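Local atomic coordinates of aminopeptidase YwaD (Bacillus subtilis, PDB entry 6HC6), a protein that removes single amino acids from the N-terminal end of peptides, using two bound zinc ions. Residues 94-99 and 219-224; 102-107 and 210-215; 332-337 and 360-365. One frame throughout, in Å; residues are numbered along the deposited sequence.

Contact 1: residues 94-99 and 219-224; sequences IPDRLE and LKAFTN
Arg97 and Phe222 face each other as a hydrogen-bonded pair of an antiparallel beta ladder, where the first strand of the PA-domain sheet, 97-104, runs beside its last, 214-222. Their backbones bond both ways: Arg97 N gives to Phe222 O, and Phe222 N returns an almost straight bond of 2.7 Å to Arg97 O. Glu99 and Lys220 repeat the two-way pairing two residues on. Between them, at the non-hydrogen-bonded pair, Leu98 CD2 rests 3.7 Å from Ala221 CB; Leu98 also touches Ala113, Ser117 and Pro119.

The other face carries Arg97, Glu99, Lys220 and Phe222. Phe222 CB sits 4.1 Å from Arg97 NH2, over one face of the guanidinium, whose plane is only 8° from that of the ring. Lys220 CG lies over one face of the ring, toward its rim, and Arg97 O lies in plane at its edge. The arginine chain leaves with CG anti to the backbone N (chi1 176°) and bends at chi3. Its NH1 thereby reaches Glu99 OE1 at 2.7 Å in a salt bridge, from the syn side but tilted out of the carboxylate plane, while NE bonds to Gln225 OE1, fixing the guanidinium from two directions. Where the ladder ends, Asp96 OD1 takes a 2.7 Å bond from a water that in turn accepts from Asn224 N at 3.0 Å.

Contact 2: residues 102-107 and 210-215; sequences LSSAGR and TQQKEA
Ser104 and Glu214 make the direct hydrogen bond of this contact: Ser104 OG donates to Glu214 O at 2.6 Å, tilted 23° from the carbonyl plane. The hydroxyl reaches across because it stands opposite the backbone N about the first side-chain bond (chi1 179°). A water gives Glu214 O a second bond of 3.0 Å and accepts from Ala105 N, so one carbonyl is gripped by both a side chain and, through the water, the turn backbone. The backbones also meet through a CA-H...O contact from Ala215 CA to Ser103 O.

Apolar contacts lie beside these bonds. Ala215 CB is approached by Leu102 CD1 at 3.9 Å and by Ser104 CB at 4.0 Å. Leu102 extends this patch to Ile109, Leu111, Ile174 and Leu217 of the surrounding strands. Gln212 adds contacts from its CB and amide oxygen: CB comes within 3.3 Å of Ser104 OG, and OE1 lies 3.6 Å from Ala105 CB. Its chain folds back at chi2 (-55°), and NE2 bonds to Ala208 O at the end of helix 203-209, which probably helps to set the turn of the amide.

Backbone bonds within 102-107 shape the hairpin end. Ser104 N to Arg107 O and Arg107 N to Ser104 O close a type I' turn with Ala105 and Gly106 at its corners, both at positive phi. This is the beta hairpin with a two-residue type I' loop that joins strands 97-104 and 107-113 in the PA domain, set against the start of strand 214-222.

Contact 3: residues 332-337 and 360-365; sequences ASELYV and FDSLSL
Glu334 reaches across to Ser364 of the neighbouring parallel strand and to Ser362 in the loop just before it. With CG anti to the backbone N (chi1 -169°) and a bend at chi2, its carboxylate swings toward residues 362-364. OE1 accepts a very short 2.5 Å bond from Ser364 OG, while OE2 takes a water that also bonds to Ser362 OG. Ser362 O lies 3.2 Å from Glu334 OE1 without a bond between them, a proximity the two donors probably help to offset. With an alanine in place of Glu334, Ser364 OG would probably lose its acceptor and could turn, and the water would lose its link to this strand. On the same face the Tyr336 ring has Glu334 CG over one side, and its CE1 comes obliquely to Ser364 CB at 3.6 Å.

Apolar side chains occupy the opposite face. Leu335 and Leu363 run alongside each other in the same direction, Leu335 CD2 3.9 Å from Leu363 CD1. Leu363 CD1 also meets Val337 CG2 at 3.8 Å, the two chains crossing at a slant, and touches the Phe360 ring at its edge, in plane. Leu335 CB meets the same ring's edge, 3.7 Å from CZ. Leu335 N, Ser364 N and Val337 N bond to Ser362 O, Leu335 O and Ser364 O in turn.

The pair belongs to the beta-alpha-beta unit of strand 334-339, helix 346-358 and strand 363-367 in the M28 domain. Leu335 and Leu363 pack on Leu421 of helix 412-430, Leu363 and Val337 also on Trp348 of helix 346-358, and strand 382-389 flanks 334-339 on its other side.

In the fold
After two helices and strand 86-93 the chain reaches strand 97-104, and both contact 1 and contact 2 pair it with strand 214-222. Contact 1 closes the longer loop, of 119 residues, and contact 2 the shorter one within it, of 102, their centres about 25 Å apart along the same two strands. Together they join the first and last strands of the PA-domain sheet, contact 1 toward the peptidase domain and contact 2 at the far end. The chain then returns to the eight-stranded peptidase sheet, where contact 3 closes a loop of 22 residues at its edge. It follows in series, its centre about 39 Å from that of contact 1.

Contact 1: residues 94-99 and 219-224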
ATOM      1  N   ILE A  94      -9.666   3.259  11.482  1.00 21.00           N
ATOM      2  CA  ILE A  94      -9.115   3.967  10.328  1.00 19.17           C
ATOM      3  C   ILE A  94     -10.081   5.088   9.952  1.00 26.75           C
ATOM      4  O   ILE A  94     -11.207   5.122  10.473  1.00 25.13           O
ATOM      5  CB  ILE A  94      -8.869   3.023   9.139  1.00 19.38           C
ATOM      6  CG1 ILE A  94     -10.187   2.471   8.602  1.00 21.65           C
ATOM      7  CG2 ILE A  94      -7.868   1.917   9.493  1.00 21.28           C
ATOM      8  CD1 ILE A  94     -10.017   1.607   7.372  1.00 23.48           C
ATOM      9  N   PRO A  95      -9.699   6.021   9.075  1.00 26.25           N
ATOM     10  CA  PRO A  95     -10.592   7.149   8.768  1.00 28.78           C
ATOM     11  C   PRO A  95     -11.895   6.724   8.103  1.00 30.40           C
ATOM     12  O   PRO A  95     -12.029   5.630   7.553  1.00 28.71           O
ATOM     13  CB  PRO A  95      -9.758   8.011   7.815  1.00 29.28           C
ATOM     14  CG  PRO A  95      -8.356   7.683   8.152  1.00 32.05           C
ATOM     15  CD  PRO A  95      -8.364   6.221   8.476  1.00 22.91           C
ATOM     16  N   ASP A  96     -12.867   7.632   8.158  1.00 30.79           N
ATOM     17  CA  ASP A  96     -14.102   7.444   7.417  1.00 26.93           C
ATOM     18  C   ASP A  96     -13.801   7.244   5.937  1.00 30.26           C
ATOM     19  O   ASP A  96     -12.821   7.765   5.397  1.00 30.88           O
ATOM     20  CB  ASP A  96     -15.032   8.645   7.592  1.00 29.77           C
ATOM     21  CG  ASP A  96     -15.455   8.864   9.037  1.00 40.57           C
ATOM     22  OD1 ASP A  96     -15.398   7.910   9.842  1.00 34.27           O
ATOM     23  OD2 ASP A  96     -15.870  10.000   9.357  1.00 39.51           O
ATOM     24  N   ARG A  97     -14.649   6.457   5.293  1.00 30.64           N
ATOM     25  CA  ARG A  97     -14.517   6.151   3.880  1.00 27.33           C
ATOM     26  C   ARG A  97     -15.563   6.960   3.128  1.00 29.05           C
ATOM     27  O   ARG A  97     -16.741   6.945   3.494  1.00 28.62           O
ATOM     28  CB  ARG A  97     -14.709   4.654   3.636  1.00 27.54           C
ATOM     29  CG  ARG A  97     -14.687   4.256   2.164  1.00 37.55           C
ATOM     30  CD  ARG A  97     -14.639   2.739   2.013  1.00 47.15           C
ATOM     31  NE  ARG A  97     -15.413   2.049   3.047  1.00 58.36           N
ATOM     32  CZ  ARG A  97     -16.629   1.538   2.869  1.00 60.96           C
ATOM     33  NH1 ARG A  97     -17.233   1.637   1.690  1.00 59.04           N
ATOM     34  NH2 ARG A  97     -17.245   0.926   3.873  1.00 65.76           N
ATOM     35  N   LEU A  98     -15.132   7.675   2.098  1.00 28.93           N
ATOM     36  CA  LEU A  98     -16.017   8.540   1.331  1.00 26.65           C
ATOM     37  C   LEU A  98     -16.326   7.909  -0.015  1.00 31.56           C
ATOM     38  O   LEU A  98     -15.421   7.419  -0.702  1.00 33.12           O
ATOM     39  CB  LEU A  98     -15.386   9.910   1.105  1.00 27.74           C
ATOM     40  CG  LEU A  98     -15.273  10.863   2.284  1.00 39.43           C
ATOM     41  CD1 LEU A  98     -14.292  11.932   1.897  1.00 46.29           C
ATOM     42  CD2 LEU A  98     -16.619  11.467   2.602  1.00 38.57           C
ATOM     43  N   GLU A  99     -17.601   7.940  -0.397  1.00 28.82           N
ATOM     44  CA  GLU A  99     -18.023   7.428  -1.688  1.00 32.17           C
ATOM     45  C   GLU A  99     -19.132   8.312  -2.226  1.00 31.12           C
ATOM     46  O   GLU A  99     -19.881   8.928  -1.463  1.00 29.97           O
ATOM     47  CB  GLU A  99     -18.504   5.976  -1.598  1.00 39.18           C
ATOM     48  CG  GLU A  99     -17.385   4.961  -1.841  1.00 54.70           C
ATOM     49  CD  GLU A  99     -17.638   3.629  -1.167  1.00 66.69           C
ATOM     50  OE1 GLU A  99     -16.734   3.149  -0.450  1.00 72.00           O
ATOM     51  OE2 GLU A  99     -18.736   3.061  -1.355  1.00 67.80           O
ATOM     52  N   LEU A 219     -21.604  12.993  -1.859  1.00 27.96           N
ATOM     53  CA  LEU A 219     -20.592  12.187  -1.184  1.00 23.54           C
ATOM     54  C   LEU A 219     -21.060  11.855   0.221  1.00 34.14           C
ATOM     55  O   LEU A 219     -21.454  12.748   0.975  1.00 32.21           O
ATOM     56  CB  LEU A 219     -19.245  12.908  -1.112  1.00 27.79           C
ATOM     57  CG  LEU A 219     -18.514  13.178  -2.426  1.00 34.82           C
ATOM     58  CD1 LEU A 219     -17.421  14.190  -2.177  1.00 42.86           C
ATOM     59  CD2 LEU A 219     -17.932  11.896  -3.016  1.00 35.55           C
ATOM     60  N   LYS A 220     -21.009  10.574   0.565  1.00 30.58           N
ATOM     61  CA  LYS A 220     -21.379  10.095   1.887  1.00 28.06           C
ATOM     62  C   LYS A 220     -20.143   9.530   2.573  1.00 27.28           C
ATOM     63  O   LYS A 220     -19.324   8.855   1.939  1.00 28.67           O
ATOM     64  CB  LYS A 220     -22.482   9.034   1.795  1.00 35.02           C
ATOM     65  CG  LYS A 220     -22.498   8.035   2.942  1.00 50.33           C
ATOM     66  CD  LYS A 220     -23.902   7.842   3.506  1.00 61.44           C
ATOM     67  CE  LYS A 220     -23.945   6.692   4.505  1.00 62.30           C
ATOM     68  NZ  LYS A 220     -25.350   6.300   4.833  1.00 69.47           N
ATOM     69  N   ALA A 221     -19.993   9.850   3.856  1.00 32.47           N
ATOM     70  CA  ALA A 221     -18.917   9.323   4.683  1.00 30.84           C
ATOM     71  C   ALA A 221     -19.416   8.095   5.429  1.00 36.42           C
ATOM     72  O   ALA A 221     -20.432   8.154   6.126  1.00 35.01           O
ATOM     73  CB  ALA A 221     -18.423  10.376   5.674  1.00 30.93           C
ATOM     74  N   PHE A 222     -18.705   6.988   5.275  1.00 33.96           N
ATOM     75  CA  PHE A 222     -18.987   5.784   6.042  1.00 35.43           C
ATOM     76  C   PHE A 222     -18.078   5.781   7.262  1.00 33.16           C
ATOM     77  O   PHE A 222     -16.854   5.798   7.122  1.00 28.82           O
ATOM     78  CB  PHE A 222     -18.782   4.543   5.177  1.00 37.32           C
ATOM     79  CG  PHE A 222     -19.800   4.415   4.092  1.00 44.25           C
ATOM     80  CD1 PHE A 222     -19.646   5.096   2.894  1.00 43.74           C
ATOM     81  CD2 PHE A 222     -20.946   3.658   4.289  1.00 49.44           C
ATOM     82  CE1 PHE A 222     -20.603   4.996   1.898  1.00 45.60           C
ATOM     83  CE2 PHE A 222     -21.904   3.554   3.302  1.00 51.43           C
ATOM     84  CZ  PHE A 222     -21.734   4.223   2.104  1.00 48.25           C
ATOM     85  N   THR A 223     -18.674   5.794   8.453  1.00 34.46           N
ATOM     86  CA  THR A 223     -17.929   5.944   9.691  1.00 31.49           C
ATOM     87  C   THR A 223     -17.739   4.592  10.373  1.00 29.92           C
ATOM     88  O   THR A 223     -18.132   3.540   9.861  1.00 32.43           O
ATOM     89  CB  THR A 223     -18.638   6.925  10.625  1.00 39.46           C
ATOM     90  OG1 THR A 223     -19.912   6.385  11.000  1.00 45.27           O
ATOM     91  CG2 THR A 223     -18.838   8.266   9.929  1.00 52.15           C
ATOM     92  N   ASN A 224     -17.138   4.628  11.565  1.00 36.75           N
ATOM     93  CA  ASN A 224     -16.847   3.420  12.332  1.00 33.99           C
ATOM     94  C   ASN A 224     -15.969   2.448  11.550  1.00 28.15           C
ATOM     95  O   ASN A 224     -16.062   1.231  11.741  1.00 32.87           O
ATOM     96  CB  ASN A 224     -18.128   2.704  12.779  1.00 46.51           C
ATOM     97  CG  ASN A 224     -18.793   3.371  13.958  1.00 57.69           C
ATOM     98  OD1 ASN A 224     -18.372   4.441  14.402  1.00 58.73           O
ATOM     99  ND2 ASN A 224     -19.845   2.744  14.473  1.00 59.04           N
TER
HETATM  100  O   HOH W   1     -16.043   7.264  12.337  1.00 48.26           O

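Contact 2: residues 102-107 and 210-215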
ATOM      1  N   LEU A 102     -20.819  12.273  -9.132  1.00 23.95           N
ATOM      2  CA  LEU A 102     -20.624  13.615  -9.644  1.00 22.89           C
ATOM      3  C   LEU A 102     -21.316  13.691 -10.991  1.00 25.82           C
ATOM      4  O   LEU A 102     -21.238  12.747 -11.780  1.00 27.36           O
ATOM      5  CB  LEU A 102     -19.128  13.937  -9.769  1.00 20.09           C
ATOM      6  CG  LEU A 102     -18.713  15.131 -10.638  1.00 26.87           C
ATOM      7  CD1 LEU A 102     -19.113  16.432  -9.966  1.00 31.21           C
ATOM      8  CD2 LEU A 102     -17.199  15.131 -10.916  1.00 29.00           C
ATOM      9  N   SER A 103     -22.010  14.797 -11.248  1.00 22.69           N
ATOM     10  CA  SER A 103     -22.666  14.973 -12.533  1.00 23.92           C
ATOM     11  C   SER A 103     -22.556  16.428 -12.951  1.00 25.63           C
ATOM     12  O   SER A 103     -22.398  17.325 -12.122  1.00 26.34           O
ATOM     13  CB  SER A 103     -24.132  14.543 -12.479  1.00 31.08           C
ATOM     14  OG  SER A 103     -24.864  15.400 -11.624  1.00 30.07           O
ATOM     15  N   SER A 104     -22.642  16.651 -14.258  1.00 30.13           N
ATOM     16  CA  SER A 104     -22.652  18.008 -14.787  1.00 24.82           C
ATOM     17  C   SER A 104     -23.283  17.976 -16.167  1.00 28.45           C
ATOM     18  O   SER A 104     -22.865  17.189 -17.020  1.00 28.09           O
ATOM     19  CB  SER A 104     -21.237  18.587 -14.849  1.00 26.41           C
ATOM     20  OG  SER A 104     -21.237  19.900 -15.377  1.00 34.49           O
ATOM     21  N   ALA A 105     -24.296  18.813 -16.369  1.00 27.99           N
ATOM     22  CA  ALA A 105     -24.990  18.910 -17.652  1.00 33.49           C
ATOM     23  C   ALA A 105     -25.393  17.531 -18.169  1.00 34.52           C
ATOM     24  O   ALA A 105     -25.250  17.219 -19.352  1.00 33.21           O
ATOM     25  CB  ALA A 105     -24.135  19.654 -18.681  1.00 38.69           C
ATOM     26  N   GLY A 106     -25.886  16.689 -17.262  1.00 33.17           N
ATOM     27  CA  GLY A 106     -26.386  15.377 -17.614  1.00 32.34           C
ATOM     28  C   GLY A 106     -25.339  14.308 -17.813  1.00 32.34           C
ATOM     29  O   GLY A 106     -25.695  13.181 -18.176  1.00 36.70           O
ATOM     30  N   ARG A 107     -24.067  14.625 -17.614  1.00 33.44           N
ATOM     31  CA  ARG A 107     -22.986  13.654 -17.725  1.00 35.07           C
ATOM     32  C   ARG A 107     -22.640  13.158 -16.331  1.00 30.13           C
ATOM     33  O   ARG A 107     -22.335  13.956 -15.440  1.00 31.70           O
ATOM     34  CB  ARG A 107     -21.773  14.288 -18.405  1.00 35.38           C
ATOM     35  CG  ARG A 107     -20.521  13.429 -18.492  1.00 49.57           C
ATOM     36  CD  ARG A 107     -19.331  14.314 -18.876  1.00 59.60           C
ATOM     37  NE  ARG A 107     -18.122  13.570 -19.234  1.00 62.21           N
ATOM     38  CZ  ARG A 107     -17.687  13.400 -20.480  1.00 61.53           C
ATOM     39  NH1 ARG A 107     -18.367  13.911 -21.498  1.00 57.72           N
ATOM     40  NH2 ARG A 107     -16.575  12.719 -20.710  1.00 62.21           N
ATOM     41  N   THR A 210     -14.174  21.367 -17.887  1.00 30.74           N
ATOM     42  CA  THR A 210     -13.677  22.733 -18.037  1.00 29.70           C
ATOM     43  C   THR A 210     -14.589  23.584 -18.904  1.00 28.88           C
ATOM     44  O   THR A 210     -14.438  24.808 -18.916  1.00 29.01           O
ATOM     45  CB  THR A 210     -12.268  22.782 -18.643  1.00 35.13           C
ATOM     46  OG1 THR A 210     -12.304  22.324 -20.002  1.00 41.24           O
ATOM     47  CG2 THR A 210     -11.283  21.956 -17.832  1.00 33.83           C
ATOM     48  N   GLN A 211     -15.526  22.975 -19.624  1.00 27.93           N
ATOM     49  CA  GLN A 211     -16.431  23.719 -20.487  1.00 31.17           C
ATOM     50  C   GLN A 211     -17.828  23.881 -19.901  1.00 34.89           C
ATOM     51  O   GLN A 211     -18.675  24.510 -20.544  1.00 33.87           O
ATOM     52  CB  GLN A 211     -16.530  23.044 -21.860  1.00 40.28           C
ATOM     53  CG  GLN A 211     -15.197  22.648 -22.465  1.00 48.13           C
ATOM     54  CD  GLN A 211     -14.293  23.839 -22.702  1.00 57.01           C
ATOM     55  OE1 GLN A 211     -14.576  24.685 -23.550  1.00 67.85           O
ATOM     56  NE2 GLN A 211     -13.197  23.915 -21.950  1.00 57.90           N
ATOM     57  N   GLN A 212     -18.096  23.335 -18.713  1.00 33.31           N
ATOM     58  CA  GLN A 212     -19.435  23.346 -18.136  1.00 29.27           C
ATOM     59  C   GLN A 212     -19.581  24.439 -17.085  1.00 30.12           C
ATOM     60  O   GLN A 212     -18.606  24.908 -16.499  1.00 30.93           O
ATOM     61  CB  GLN A 212     -19.783  21.996 -17.504  1.00 26.43           C
ATOM     62  CG  GLN A 212     -19.471  20.780 -18.368  1.00 31.24           C
ATOM     63  CD  GLN A 212     -20.106  20.838 -19.729  1.00 43.26           C
ATOM     64  OE1 GLN A 212     -21.192  21.398 -19.900  1.00 43.85           O
ATOM     65  NE2 GLN A 212     -19.433  20.258 -20.717  1.00 47.31           N
ATOM     66  N   LYS A 213     -20.833  24.831 -16.844  1.00 31.25           N
ATOM     67  CA  LYS A 213     -21.101  25.925 -15.919  1.00 31.85           C
ATOM     68  C   LYS A 213     -21.062  25.475 -14.459  1.00 29.01           C
ATOM     69  O   LYS A 213     -20.527  26.190 -13.607  1.00 29.44           O
ATOM     70  CB  LYS A 213     -22.453  26.558 -16.247  1.00 34.95           C
ATOM     71  CG  LYS A 213     -22.488  27.231 -17.613  1.00 41.60           C
ATOM     72  CD  LYS A 213     -21.680  28.509 -17.615  1.00 56.85           C
ATOM     73  CE  LYS A 213     -22.058  29.380 -18.799  1.00 67.63           C
ATOM     74  NZ  LYS A 213     -22.167  28.565 -20.049  1.00 70.89           N
ATOM     75  N   GLU A 214     -21.635  24.315 -14.142  1.00 30.91           N
ATOM     76  CA  GLU A 214     -21.779  23.915 -12.750  1.00 30.06           C
ATOM     77  C   GLU A 214     -21.806  22.394 -12.663  1.00 30.10           C
ATOM     78  O   GLU A 214     -21.973  21.694 -13.661  1.00 30.66           O
ATOM     79  CB  GLU A 214     -23.049  24.507 -12.124  1.00 34.90           C
ATOM     80  CG  GLU A 214     -24.320  23.899 -12.683  1.00 37.02           C
ATOM     81  CD  GLU A 214     -25.567  24.728 -12.411  1.00 45.20           C
ATOM     82  OE1 GLU A 214     -25.445  25.934 -12.112  1.00 46.97           O
ATOM     83  OE2 GLU A 214     -26.676  24.162 -12.501  1.00 44.80           O
ATOM     84  N   ALA A 215     -21.654  21.896 -11.443  1.00 27.91           N
ATOM     85  CA  ALA A 215     -21.625  20.467 -11.191  1.00 28.29           C
ATOM     86  C   ALA A 215     -22.285  20.186  -9.849  1.00 28.21           C
ATOM     87  O   ALA A 215     -22.412  21.070  -8.997  1.00 28.88           O
ATOM     88  CB  ALA A 215     -20.189  19.931 -11.221  1.00 27.09           C
TER
HETATM   89  O   HOH W   2     -24.809  20.923 -14.341  1.00 30.49           O

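Contact 3: residues 332-337 and 360-365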
ATOM      1  N   ALA A 332      10.490  -5.955 -15.567  1.00 28.03           N
ATOM      2  CA  ALA A 332      10.767  -5.828 -14.131  1.00 26.47           C
ATOM      3  C   ALA A 332      11.635  -6.993 -13.657  1.00 33.01           C
ATOM      4  O   ALA A 332      11.239  -7.828 -12.843  1.00 28.70           O
ATOM      5  CB  ALA A 332       9.467  -5.748 -13.337  1.00 24.44           C
ATOM      6  N   SER A 333      12.867  -6.996 -14.162  1.00 28.62           N
ATOM      7  CA  SER A 333      13.803  -8.101 -14.016  1.00 36.09           C
ATOM      8  C   SER A 333      14.724  -7.956 -12.813  1.00 32.92           C
ATOM      9  O   SER A 333      15.479  -8.891 -12.517  1.00 32.53           O
ATOM     10  CB  SER A 333      14.653  -8.215 -15.289  1.00 39.35           C
ATOM     11  OG  SER A 333      15.533  -7.114 -15.380  1.00 34.45           O
ATOM     12  N   GLU A 334      14.699  -6.817 -12.125  1.00 28.83           N
ATOM     13  CA  GLU A 334      15.608  -6.540 -11.020  1.00 29.06           C
ATOM     14  C   GLU A 334      14.837  -6.569  -9.711  1.00 27.92           C
ATOM     15  O   GLU A 334      13.765  -5.970  -9.608  1.00 25.00           O
ATOM     16  CB  GLU A 334      16.282  -5.177 -11.208  1.00 33.95           C
ATOM     17  CG  GLU A 334      17.436  -4.897 -10.263  1.00 30.50           C
ATOM     18  CD  GLU A 334      18.733  -5.597 -10.679  1.00 43.24           C
ATOM     19  OE1 GLU A 334      19.743  -5.465  -9.949  1.00 41.82           O
ATOM     20  OE2 GLU A 334      18.754  -6.261 -11.733  1.00 41.03           O
ATOM     21  N   LEU A 335      15.370  -7.268  -8.709  1.00 27.62           N
ATOM     22  CA  LEU A 335      14.739  -7.318  -7.397  1.00 27.46           C
ATOM     23  C   LEU A 335      15.414  -6.267  -6.528  1.00 23.67           C
ATOM     24  O   LEU A 335      16.597  -6.385  -6.205  1.00 26.42           O
ATOM     25  CB  LEU A 335      14.830  -8.714  -6.779  1.00 25.62           C
ATOM     26  CG  LEU A 335      14.094  -8.853  -5.442  1.00 22.29           C
ATOM     27  CD1 LEU A 335      12.576  -8.662  -5.600  1.00 25.42           C
ATOM     28  CD2 LEU A 335      14.403 -10.197  -4.790  1.00 22.68           C
ATOM     29  N   TYR A 336      14.661  -5.237  -6.157  1.00 26.37           N
ATOM     30  CA  TYR A 336      15.181  -4.137  -5.362  1.00 22.67           C
ATOM     31  C   TYR A 336      14.958  -4.373  -3.879  1.00 25.16           C
ATOM     32  O   TYR A 336      13.924  -4.907  -3.470  1.00 23.30           O
ATOM     33  CB  TYR A 336      14.519  -2.823  -5.771  1.00 22.44           C
ATOM     34  CG  TYR A 336      15.044  -2.356  -7.093  1.00 24.07           C
ATOM     35  CD1 TYR A 336      16.294  -1.748  -7.188  1.00 25.73           C
ATOM     36  CD2 TYR A 336      14.328  -2.573  -8.258  1.00 24.18           C
ATOM     37  CE1 TYR A 336      16.797  -1.328  -8.417  1.00 34.54           C
ATOM     38  CE2 TYR A 336      14.826  -2.168  -9.488  1.00 29.18           C
ATOM     39  CZ  TYR A 336      16.052  -1.542  -9.559  1.00 32.18           C
ATOM     40  OH  TYR A 336      16.547  -1.145 -10.781  1.00 31.54           O
ATOM     41  N   VAL A 337      15.947  -3.965  -3.087  1.00 23.39           N
ATOM     42  CA  VAL A 337      15.883  -3.926  -1.630  1.00 21.42           C
ATOM     43  C   VAL A 337      15.865  -2.449  -1.251  1.00 28.19           C
ATOM     44  O   VAL A 337      16.899  -1.767  -1.296  1.00 27.79           O
ATOM     45  CB  VAL A 337      17.065  -4.661  -0.988  1.00 25.34           C
ATOM     46  CG1 VAL A 337      16.970  -4.601   0.529  1.00 30.63           C
ATOM     47  CG2 VAL A 337      17.111  -6.096  -1.449  1.00 28.11           C
ATOM     48  N   PHE A 360      22.174 -15.339  -7.415  1.00 50.42           N
ATOM     49  CA  PHE A 360      21.215 -14.376  -7.955  1.00 34.43           C
ATOM     50  C   PHE A 360      21.943 -13.040  -8.106  1.00 35.64           C
ATOM     51  O   PHE A 360      22.413 -12.475  -7.116  1.00 41.41           O
ATOM     52  CB  PHE A 360      19.995 -14.267  -7.033  1.00 38.49           C
ATOM     53  CG  PHE A 360      19.004 -13.209  -7.444  1.00 35.75           C
ATOM     54  CD1 PHE A 360      18.274 -13.343  -8.614  1.00 38.73           C
ATOM     55  CD2 PHE A 360      18.792 -12.090  -6.647  1.00 33.10           C
ATOM     56  CE1 PHE A 360      17.353 -12.368  -8.997  1.00 32.68           C
ATOM     57  CE2 PHE A 360      17.870 -11.117  -7.014  1.00 33.22           C
ATOM     58  CZ  PHE A 360      17.149 -11.258  -8.189  1.00 39.81           C
ATOM     59  N   ASP A 361      22.088 -12.551  -9.343  1.00 36.20           N
ATOM     60  CA  ASP A 361      22.926 -11.378  -9.601  1.00 40.18           C
ATOM     61  C   ASP A 361      22.129 -10.104  -9.863  1.00 39.45           C
ATOM     62  O   ASP A 361      22.736  -9.057 -10.124  1.00 43.56           O
ATOM     63  CB  ASP A 361      23.860 -11.638 -10.790  1.00 40.19           C
ATOM     64  CG  ASP A 361      25.113 -12.399 -10.404  1.00 43.28           C
ATOM     65  OD1 ASP A 361      25.525 -12.350  -9.221  1.00 41.49           O
ATOM     66  OD2 ASP A 361      25.694 -13.047 -11.304  1.00 45.87           O
ATOM     67  N   SER A 362      20.795 -10.159  -9.798  1.00 35.58           N
ATOM     68  CA  SER A 362      19.936  -9.013 -10.089  1.00 32.81           C
ATOM     69  C   SER A 362      19.283  -8.446  -8.830  1.00 31.30           C
ATOM     70  O   SER A 362      18.121  -8.023  -8.846  1.00 29.73           O
ATOM     71  CB  SER A 362      18.872  -9.372 -11.131  1.00 33.22           C
ATOM     72  OG  SER A 362      19.456  -9.962 -12.293  1.00 34.82           O
ATOM     73  N   LEU A 363      20.043  -8.419  -7.737  1.00 30.59           N
ATOM     74  CA  LEU A 363      19.628  -7.791  -6.487  1.00 28.89           C
ATOM     75  C   LEU A 363      20.292  -6.423  -6.379  1.00 30.98           C
ATOM     76  O   LEU A 363      21.512  -6.305  -6.544  1.00 33.73           O
ATOM     77  CB  LEU A 363      20.013  -8.671  -5.293  1.00 30.44           C
ATOM     78  CG  LEU A 363      19.351  -8.340  -3.951  1.00 27.21           C
ATOM     79  CD1 LEU A 363      17.896  -8.746  -3.996  1.00 28.07           C
ATOM     80  CD2 LEU A 363      20.062  -9.047  -2.802  1.00 27.34           C
ATOM     81  N   SER A 364      19.495  -5.395  -6.119  1.00 28.37           N
ATOM     82  CA  SER A 364      20.016  -4.042  -5.989  1.00 34.85           C
ATOM     83  C   SER A 364      19.500  -3.398  -4.710  1.00 33.83           C
ATOM     84  O   SER A 364      18.320  -3.508  -4.377  1.00 32.74           O
ATOM     85  CB  SER A 364      19.632  -3.174  -7.203  1.00 29.70           C
ATOM     86  OG  SER A 364      20.307  -3.612  -8.369  1.00 37.35           O
ATOM     87  N   LEU A 365      20.402  -2.739  -3.993  1.00 34.27           N
ATOM     88  CA  LEU A 365      20.014  -1.888  -2.883  1.00 31.08           C
ATOM     89  C   LEU A 365      19.661  -0.508  -3.416  1.00 33.67           C
ATOM     90  O   LEU A 365      20.359   0.034  -4.277  1.00 34.57           O
ATOM     91  CB  LEU A 365      21.154  -1.781  -1.866  1.00 31.12           C
ATOM     92  CG  LEU A 365      20.976  -0.812  -0.693  1.00 33.93           C
ATOM     93  CD1 LEU A 365      19.905  -1.315   0.253  1.00 27.95           C
ATOM     94  CD2 LEU A 365      22.294  -0.624   0.053  1.00 33.00           C
TER
HETATM   95  O   HOH W   3      20.484  -7.375 -13.730  1.00 46.22           O